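Local coordinates for iron-regulated transcriptional activator AFT2 (Saccharomyces cerevisiae, PDB 4LMG), which activates the genes of the yeast iron regulon when iron is scarce, recognising the 5'-CACCC-3' core of iron-responsive elements in their promoters, at residues A[7-12]-A[22-27]; A[36-39]-A[45-48]. One frame throughout, in Å; residues are numbered along the deposited sequence.

Contact 1 (A[7-12]-A[22-27]); sequences IHLDPV and KPWLQK. With nucleotides of chain G.
Leu9 and Pro11, on the segment that begins with edge strand 7-8 of the WRKY-GCM1 sheet, meet Trp24 and Leu25 on the helix that covers one face of that sheet. The contact is small, 145 Å² in all, and made by a few tips. Leu9 does the apolar work with one methyl: CD2 sits 4.4 Å from CH2 of Trp24, at the six-membered end of the indole, and equally 4.4 Å from CD2 of Leu25, so this branch faces the two neighbouring helix residues together. The other half of the junction is polar against aromatic. The carbonyl O of Pro11 approaches the indole obliquely, 3.9 Å from Trp24 CZ2. A cis peptide before Pro11 bends the loop at this point.

Trp24 reaches across because its CG is placed opposite the main-chain N (chi1 179°), throwing the long indole off the helix toward the loop. Phe15 meets the same indole edge-to-face, which gives the ring a second neighbour. Behind Leu9 lies strand 87-93: the backbone of Leu9 hydrogen-bonds with Val90, and the Leu9 side chain touches Val90 and Val92, so the leucine bridges sheet and helix.

Two residues before Trp24, Lys22 turns to the DNA. With every torsion close to 180° it is fully stretched toward DC10 of chain G, and NZ makes a weak hydrogen bond of 3.0 Å to OP2 of that nucleotide. OP1 of DC10 is just as near, 2.9 Å from Lys22 NZ, so NZ faces both non-bridging oxygens of this phosphate. One helix thus meets the start of the chain through Trp24 and Leu25 and the DNA backbone through Lys22, an arrangement fitting the helix-backed antiparallel sheet of the WRKY-GCM1 fold.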
loop_
_atom_site.group_PDB
_atom_site.type_symbol
_atom_site.label_atom_id
_atom_site.label_comp_id
_atom_site.label_asym_id
_atom_site.label_seq_id
_atom_site.Cartn_x
_atom_site.Cartn_y
_atom_site.Cartn_z
ATOM N N ILE A 7 -10.625 -13.806 -22.016
ATOM C CA ILE A 7 -12.005 -14.258 -21.878
ATOM C C ILE A 7 -12.895 -13.210 -21.218
ATOM O O ILE A 7 -12.683 -12.840 -20.065
ATOM C CB ILE A 7 -12.084 -15.557 -21.059
ATOM C CG1 ILE A 7 -11.153 -16.617 -21.652
ATOM C CG2 ILE A 7 -13.518 -16.060 -20.999
ATOM C CD1 ILE A 7 -11.069 -17.881 -20.832
ATOM N N HIS A 8 -13.895 -12.736 -21.955
ATOM C CA HIS A 8 -14.849 -11.776 -21.414
ATOM C C HIS A 8 -15.934 -12.486 -20.616
ATOM O O HIS A 8 -16.475 -13.497 -21.057
ATOM C CB HIS A 8 -15.480 -10.946 -22.533
ATOM C CG HIS A 8 -14.537 -9.971 -23.165
ATOM N ND1 HIS A 8 -13.529 -10.359 -24.022
ATOM C CD2 HIS A 8 -14.447 -8.624 -23.064
ATOM C CE1 HIS A 8 -12.860 -9.292 -24.422
ATOM N NE2 HIS A 8 -13.396 -8.226 -23.854
ATOM N N LEU A 9 -16.244 -11.953 -19.439
ATOM C CA LEU A 9 -17.264 -12.535 -18.576
ATOM C C LEU A 9 -18.635 -11.922 -18.834
ATOM O O LEU A 9 -18.762 -10.709 -18.990
ATOM C CB LEU A 9 -16.881 -12.364 -17.103
ATOM C CG LEU A 9 -16.107 -13.510 -16.448
ATOM C CD1 LEU A 9 -14.967 -13.981 -17.334
ATOM C CD2 LEU A 9 -15.597 -13.094 -15.076
ATOM N N ASP A 10 -19.656 -12.773 -18.882
ATOM C CA ASP A 10 -21.031 -12.333 -19.087
ATOM C C ASP A 10 -22.010 -13.267 -18.384
ATOM O O ASP A 10 -21.806 -14.480 -18.357
ATOM C CB ASP A 10 -21.362 -12.265 -20.580
ATOM C CG ASP A 10 -20.776 -11.040 -21.251
ATOM O OD1 ASP A 10 -20.773 -9.960 -20.622
ATOM O OD2 ASP A 10 -20.322 -11.157 -22.408
ATOM N N PRO A 11 -23.078 -12.698 -17.806
ATOM C CA PRO A 11 -23.309 -11.251 -17.791
ATOM C C PRO A 11 -22.607 -10.594 -16.609
ATOM O O PRO A 11 -22.261 -11.276 -15.642
ATOM C CB PRO A 11 -24.821 -11.155 -17.611
ATOM C CG PRO A 11 -25.155 -12.346 -16.779
ATOM C CD PRO A 11 -24.200 -13.438 -17.201
ATOM N N VAL A 12 -22.399 -9.285 -16.689
ATOM C CA VAL A 12 -21.768 -8.547 -15.603
ATOM C C VAL A 12 -22.775 -7.612 -14.942
ATOM O O VAL A 12 -23.380 -6.775 -15.609
ATOM C CB VAL A 12 -20.565 -7.727 -16.105
ATOM C CG1 VAL A 12 -19.924 -6.966 -14.957
ATOM C CG2 VAL A 12 -19.551 -8.637 -16.779
ATOM N N LYS A 22 -14.805 -7.084 -6.300
ATOM C CA LYS A 22 -14.073 -8.162 -5.638
ATOM C C LYS A 22 -14.992 -9.211 -5.001
ATOM O O LYS A 22 -14.823 -10.407 -5.240
ATOM C CB LYS A 22 -13.084 -7.607 -4.607
ATOM C CG LYS A 22 -12.299 -8.684 -3.868
ATOM C CD LYS A 22 -11.308 -8.077 -2.884
ATOM C CE LYS A 22 -10.539 -9.153 -2.133
ATOM N NZ LYS A 22 -9.543 -8.574 -1.192
ATOM N N PRO A 23 -15.970 -8.766 -4.189
ATOM C CA PRO A 23 -16.915 -9.694 -3.553
ATOM C C PRO A 23 -17.660 -10.553 -4.573
ATOM O O PRO A 23 -17.926 -11.730 -4.320
ATOM C CB PRO A 23 -17.901 -8.759 -2.847
ATOM C CG PRO A 23 -17.130 -7.510 -2.607
ATOM C CD PRO A 23 -16.214 -7.369 -3.785
ATOM N N TRP A 24 -17.997 -9.967 -5.715
ATOM C CA TRP A 24 -18.686 -10.705 -6.763
ATOM C C TRP A 24 -17.763 -11.760 -7.358
ATOM O O TRP A 24 -18.160 -12.907 -7.558
ATOM C CB TRP A 24 -19.182 -9.751 -7.851
ATOM C CG TRP A 24 -19.873 -10.445 -8.982
ATOM C CD1 TRP A 24 -21.102 -11.036 -8.953
ATOM C CD2 TRP A 24 -19.378 -10.614 -10.315
ATOM N NE1 TRP A 24 -21.402 -11.566 -10.184
ATOM C CE2 TRP A 24 -20.359 -11.319 -11.038
ATOM C CE3 TRP A 24 -18.198 -10.237 -10.966
ATOM C CZ2 TRP A 24 -20.198 -11.657 -12.380
ATOM C CZ3 TRP A 24 -18.041 -10.572 -12.298
ATOM C CH2 TRP A 24 -19.035 -11.276 -12.990
ATOM N N LEU A 25 -16.523 -11.370 -7.624
ATOM C CA LEU A 25 -15.542 -12.286 -8.192
ATOM C C LEU A 25 -15.215 -13.438 -7.244
ATOM O O LEU A 25 -14.950 -14.555 -7.686
ATOM C CB LEU A 25 -14.272 -11.530 -8.588
ATOM C CG LEU A 25 -14.417 -10.665 -9.841
ATOM C CD1 LEU A 25 -13.166 -9.841 -10.087
ATOM C CD2 LEU A 25 -14.729 -11.549 -11.041
ATOM N N GLN A 26 -15.237 -13.164 -5.942
ATOM C CA GLN A 26 -14.961 -14.194 -4.943
ATOM C C GLN A 26 -16.028 -15.282 -4.963
ATOM O O GLN A 26 -15.721 -16.465 -4.835
ATOM C CB GLN A 26 -14.856 -13.585 -3.541
ATOM C CG GLN A 26 -13.599 -12.767 -3.307
ATOM C CD GLN A 26 -13.605 -12.070 -1.961
ATOM O OE1 GLN A 26 -14.574 -11.404 -1.600
ATOM N NE2 GLN A 26 -12.526 -12.231 -1.208
ATOM N N LYS A 27 -17.284 -14.877 -5.119
ATOM C CA LYS A 27 -18.378 -15.831 -5.200
ATOM C C LYS A 27 -18.159 -16.800 -6.353
ATOM O O LYS A 27 -18.531 -17.967 -6.269
ATOM C CB LYS A 27 -19.717 -15.112 -5.373
ATOM C CG LYS A 27 -20.202 -14.388 -4.128
ATOM C CD LYS A 27 -21.528 -13.686 -4.385
ATOM C CE LYS A 27 -22.574 -14.660 -4.897
ATOM N NZ LYS A 27 -23.870 -13.984 -5.172
ATOM P P DC G 10 -6.651 -6.755 -0.948
ATOM O OP1 DC G 10 -7.700 -6.683 0.090
ATOM O OP2 DC G 10 -6.821 -7.677 -2.092
ATOM O "O5'" DC G 10 -6.397 -5.284 -1.533
ATOM C "C5'" DC G 10 -6.373 -4.168 -0.656
ATOM C "C4'" DC G 10 -5.819 -2.927 -1.342
ATOM O "O4'" DC G 10 -4.368 -2.990 -1.399
ATOM C "C3'" DC G 10 -6.290 -2.690 -2.785
ATOM O "O3'" DC G 10 -6.772 -1.367 -2.933
ATOM C "C2'" DC G 10 -5.006 -2.838 -3.597
ATOM C "C1'" DC G 10 -4.011 -2.301 -2.578
ATOM N N1 DC G 10 -2.580 -2.536 -2.919
ATOM C C2 DC G 10 -1.630 -1.594 -2.512
ATOM O O2 DC G 10 -2.001 -0.600 -1.875
ATOM N N3 DC G 10 -0.329 -1.799 -2.825
ATOM C C4 DC G 10 0.039 -2.879 -3.511
ATOM N N4 DC G 10 1.343 -3.022 -3.788
ATOM C C5 DC G 10 -0.915 -3.853 -3.940
ATOM C C6 DC G 10 -2.200 -3.641 -3.625
#

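Contact 2 (A[36-39]-A[45-48]); sequences IVIE and KVTF. With nucleotides of chain G; nucleotides of chain H.
The beta hairpin of strands 36-42 and 45-50 lies against the DNA, and here Ile38 and Phe48 face each other as an antiparallel non-hydrogen-bonded pair, their CA atoms 4.5 Å apart. Next to this pair, Glu39 N donates to Thr47 O over 2.8 Å with an angle of 147° at the hydrogen, the donor tilted somewhat out of the carbonyl plane. On the other flank the strands touch by a CA-H...O contact of 3.1 Å from Phe48 CA to Val37 O. The short strand axes make an angle of 135°, well off strict antiparallel.

Ile38 and Phe48 lie side by side and point the same way, with Ile38 CG1 3.9 Å from Phe48 CE2. Ile36 comes to the ring obliquely through CD1, and Ile38 CG2 meets CG1 of Val46. Leu25 and Lys22 of helix 21-29 also touch Phe48, so the ring belongs to the packing between helix and sheet that builds the WRKY-GCM1 domain.

The hairpin also meets the DNA directly. Ile38 N gives a nearly straight hydrogen bond (175°, 2.8 Å) to OP2 of DC10 of chain G, while Ile38 CG2 rests 3.5 Å from C2' of the same nucleotide, on its sugar. Chain H is met by Lys45 and Thr47. Thr47 OG1 donates to OP1 of DA2 of chain H at 2.9 Å, its hydroxyl set beside its own main-chain N. This leaves CG2 on the side of Glu39, whose extended chain runs alongside. Lys45, bent at its third torsion, carries NZ to 2.7 Å from N7 of DA2 of chain H, a hydrogen bond to the major-groove edge of the adenine.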
loop_
_atom_site.group_PDB
_atom_site.type_symbol
_atom_site.label_atom_id
_atom_site.label_comp_id
_atom_site.label_asym_id
_atom_site.label_seq_id
_atom_site.Cartn_x
_atom_site.Cartn_y
_atom_site.Cartn_z
ATOM N N ILE A 36 -8.692 -14.670 -5.030
ATOM C CA ILE A 36 -8.381 -13.414 -5.704
ATOM C C ILE A 36 -7.998 -12.291 -4.743
ATOM O O ILE A 36 -8.629 -12.102 -3.703
ATOM C CB ILE A 36 -9.559 -12.922 -6.568
ATOM C CG1 ILE A 36 -10.779 -12.647 -5.688
ATOM C CG2 ILE A 36 -9.888 -13.931 -7.663
ATOM C CD1 ILE A 36 -11.847 -11.833 -6.367
ATOM N N VAL A 37 -6.957 -11.549 -5.102
ATOM C CA VAL A 37 -6.616 -10.320 -4.394
ATOM C C VAL A 37 -6.535 -9.162 -5.386
ATOM O O VAL A 37 -6.437 -9.378 -6.595
ATOM C CB VAL A 37 -5.282 -10.441 -3.628
ATOM C CG1 VAL A 37 -5.410 -11.445 -2.494
ATOM C CG2 VAL A 37 -4.153 -10.831 -4.571
ATOM N N ILE A 38 -6.589 -7.938 -4.873
ATOM C CA ILE A 38 -6.458 -6.756 -5.716
ATOM C C ILE A 38 -4.993 -6.391 -5.911
ATOM O O ILE A 38 -4.270 -6.122 -4.947
ATOM C CB ILE A 38 -7.191 -5.540 -5.120
ATOM C CG1 ILE A 38 -8.663 -5.869 -4.866
ATOM C CG2 ILE A 38 -7.061 -4.338 -6.050
ATOM C CD1 ILE A 38 -9.392 -4.812 -4.064
ATOM N N GLU A 39 -4.555 -6.399 -7.164
ATOM C CA GLU A 39 -3.209 -5.963 -7.496
ATOM C C GLU A 39 -3.174 -4.445 -7.511
ATOM O O GLU A 39 -2.206 -3.825 -7.066
ATOM C CB GLU A 39 -2.804 -6.497 -8.868
ATOM C CG GLU A 39 -1.466 -5.982 -9.365
ATOM C CD GLU A 39 -1.043 -6.630 -10.667
ATOM O OE1 GLU A 39 -1.855 -6.655 -11.616
ATOM O OE2 GLU A 39 0.099 -7.124 -10.740
ATOM N N LYS A 45 -11.070 1.203 -12.792
ATOM C CA LYS A 45 -10.364 -0.027 -13.137
ATOM C C LYS A 45 -9.862 -0.775 -11.908
ATOM O O LYS A 45 -9.292 -0.179 -10.992
ATOM C CB LYS A 45 -9.185 0.265 -14.066
ATOM C CG LYS A 45 -8.316 -0.949 -14.346
ATOM C CD LYS A 45 -7.069 -0.576 -15.127
ATOM C CE LYS A 45 -6.166 0.352 -14.327
ATOM N NZ LYS A 45 -4.981 0.768 -15.128
ATOM N N VAL A 46 -10.077 -2.086 -11.897
ATOM C CA VAL A 46 -9.549 -2.939 -10.841
ATOM C C VAL A 46 -8.880 -4.162 -11.452
ATOM O O VAL A 46 -9.462 -4.843 -12.297
ATOM C CB VAL A 46 -10.648 -3.407 -9.877
ATOM C CG1 VAL A 46 -10.026 -4.106 -8.674
ATOM C CG2 VAL A 46 -11.496 -2.230 -9.436
ATOM N N THR A 47 -7.649 -4.426 -11.032
ATOM C CA THR A 47 -6.922 -5.597 -11.499
ATOM C C THR A 47 -6.769 -6.598 -10.363
ATOM O O THR A 47 -6.329 -6.250 -9.271
ATOM C CB THR A 47 -5.532 -5.225 -12.037
ATOM O OG1 THR A 47 -5.674 -4.349 -13.160
ATOM C CG2 THR A 47 -4.779 -6.472 -12.468
ATOM N N PHE A 48 -7.147 -7.842 -10.631
ATOM C CA PHE A 48 -7.103 -8.894 -9.629
ATOM C C PHE A 48 -6.075 -9.950 -10.004
ATOM O O PHE A 48 -5.754 -10.127 -11.180
ATOM C CB PHE A 48 -8.476 -9.555 -9.495
ATOM C CG PHE A 48 -9.582 -8.602 -9.143
ATOM C CD1 PHE A 48 -10.245 -7.893 -10.129
ATOM C CD2 PHE A 48 -9.968 -8.428 -7.825
ATOM C CE1 PHE A 48 -11.267 -7.024 -9.808
ATOM C CE2 PHE A 48 -10.987 -7.560 -7.497
ATOM C CZ PHE A 48 -11.639 -6.857 -8.490
ATOM P P DC G 10 -6.651 -6.755 -0.948
ATOM O OP1 DC G 10 -7.700 -6.683 0.090
ATOM O OP2 DC G 10 -6.821 -7.677 -2.092
ATOM O "O5'" DC G 10 -6.397 -5.284 -1.533
ATOM C "C5'" DC G 10 -6.373 -4.168 -0.656
ATOM C "C4'" DC G 10 -5.819 -2.927 -1.342
ATOM O "O4'" DC G 10 -4.368 -2.990 -1.399
ATOM C "C3'" DC G 10 -6.290 -2.690 -2.785
ATOM O "O3'" DC G 10 -6.772 -1.367 -2.933
ATOM C "C2'" DC G 10 -5.006 -2.838 -3.597
ATOM C "C1'" DC G 10 -4.011 -2.301 -2.578
ATOM N N1 DC G 10 -2.580 -2.536 -2.919
ATOM C C2 DC G 10 -1.630 -1.594 -2.512
ATOM O O2 DC G 10 -2.001 -0.600 -1.875
ATOM N N3 DC G 10 -0.329 -1.799 -2.825
ATOM C C4 DC G 10 0.039 -2.879 -3.511
ATOM N N4 DC G 10 1.343 -3.022 -3.788
ATOM C C5 DC G 10 -0.915 -3.853 -3.940
ATOM C C6 DC G 10 -2.200 -3.641 -3.625
ATOM P P DA H 2 -2.667 -2.545 -15.140
ATOM O OP1 DA H 2 -3.618 -2.423 -14.009
ATOM O OP2 DA H 2 -3.148 -2.274 -16.513
ATOM O "O5'" DA H 2 -1.398 -1.612 -14.825
ATOM C "C5'" DA H 2 -0.104 -1.951 -15.329
ATOM C "C4'" DA H 2 0.862 -0.773 -15.389
ATOM O "O4'" DA H 2 0.143 0.486 -15.470
ATOM C "C3'" DA H 2 1.830 -0.631 -14.219
ATOM O "O3'" DA H 2 3.088 -0.196 -14.714
ATOM C "C2'" DA H 2 1.187 0.437 -13.342
ATOM C "C1'" DA H 2 0.407 1.289 -14.342
ATOM N N9 DA H 2 -0.878 1.715 -13.810
ATOM C C8 DA H 2 -2.110 1.255 -14.174
ATOM N N7 DA H 2 -3.098 1.816 -13.518
ATOM C C5 DA H 2 -2.467 2.702 -12.663
ATOM C C6 DA H 2 -2.960 3.601 -11.702
ATOM N N6 DA H 2 -4.261 3.748 -11.440
ATOM N N1 DA H 2 -2.061 4.338 -11.020
ATOM C C2 DA H 2 -0.760 4.182 -11.289
ATOM N N3 DA H 2 -0.178 3.371 -12.171
ATOM C C4 DA H 2 -1.098 2.651 -12.828
ATOM P P DG G 9 -0.775 -10.205 -2.209
ATOM O OP1 DG G 9 -0.941 -11.657 -1.990
ATOM O OP2 DG G 9 -0.370 -9.721 -3.551
ATOM O "O5'" DG G 9 -2.122 -9.465 -1.784
ATOM C "C5'" DG G 9 -2.559 -9.616 -0.438
ATOM C "C4'" DG G 9 -3.277 -8.373 0.052
ATOM O "O4'" DG G 9 -2.314 -7.345 0.411
ATOM C "C3'" DG G 9 -4.208 -7.717 -0.956
ATOM O "O3'" DG G 9 -5.265 -7.112 -0.225
ATOM C "C2'" DG G 9 -3.298 -6.686 -1.623
ATOM C "C1'" DG G 9 -2.446 -6.221 -0.441
ATOM N N9 DG G 9 -1.087 -5.783 -0.762
ATOM C C8 DG G 9 -0.172 -6.417 -1.567
ATOM N N7 DG G 9 0.971 -5.792 -1.652
ATOM C C5 DG G 9 0.812 -4.678 -0.840
ATOM C C6 DG G 9 1.716 -3.631 -0.535
ATOM O O6 DG G 9 2.880 -3.478 -0.935
ATOM N N1 DG G 9 1.154 -2.695 0.329
ATOM C C2 DG G 9 -0.125 -2.768 0.834
ATOM N N2 DG G 9 -0.498 -1.774 1.654
ATOM N N3 DG G 9 -0.983 -3.742 0.557
ATOM C C4 DG G 9 -0.448 -4.659 -0.284
#

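Along the chain, both segments of contact 1 come first, and strand 36-42 is the next element after helix 21-29. The centres of the two contacts are about 12 Å apart, yet the two meet: Leu25 CB of the helix lies 3.3 Å from Ile36 CD1, and Leu25 CD1 lies 3.4 Å from Phe48 CE1. Both reach the same five-stranded antiparallel sheet, contact 1 near its edge strand 7-8 and contact 2 in the hairpin at the other edge, so the helix spans the two. DC10 of chain G receives a weak bond from Lys22 NZ and one from Ile38 N, so helix and hairpin share one phosphate of the DNA.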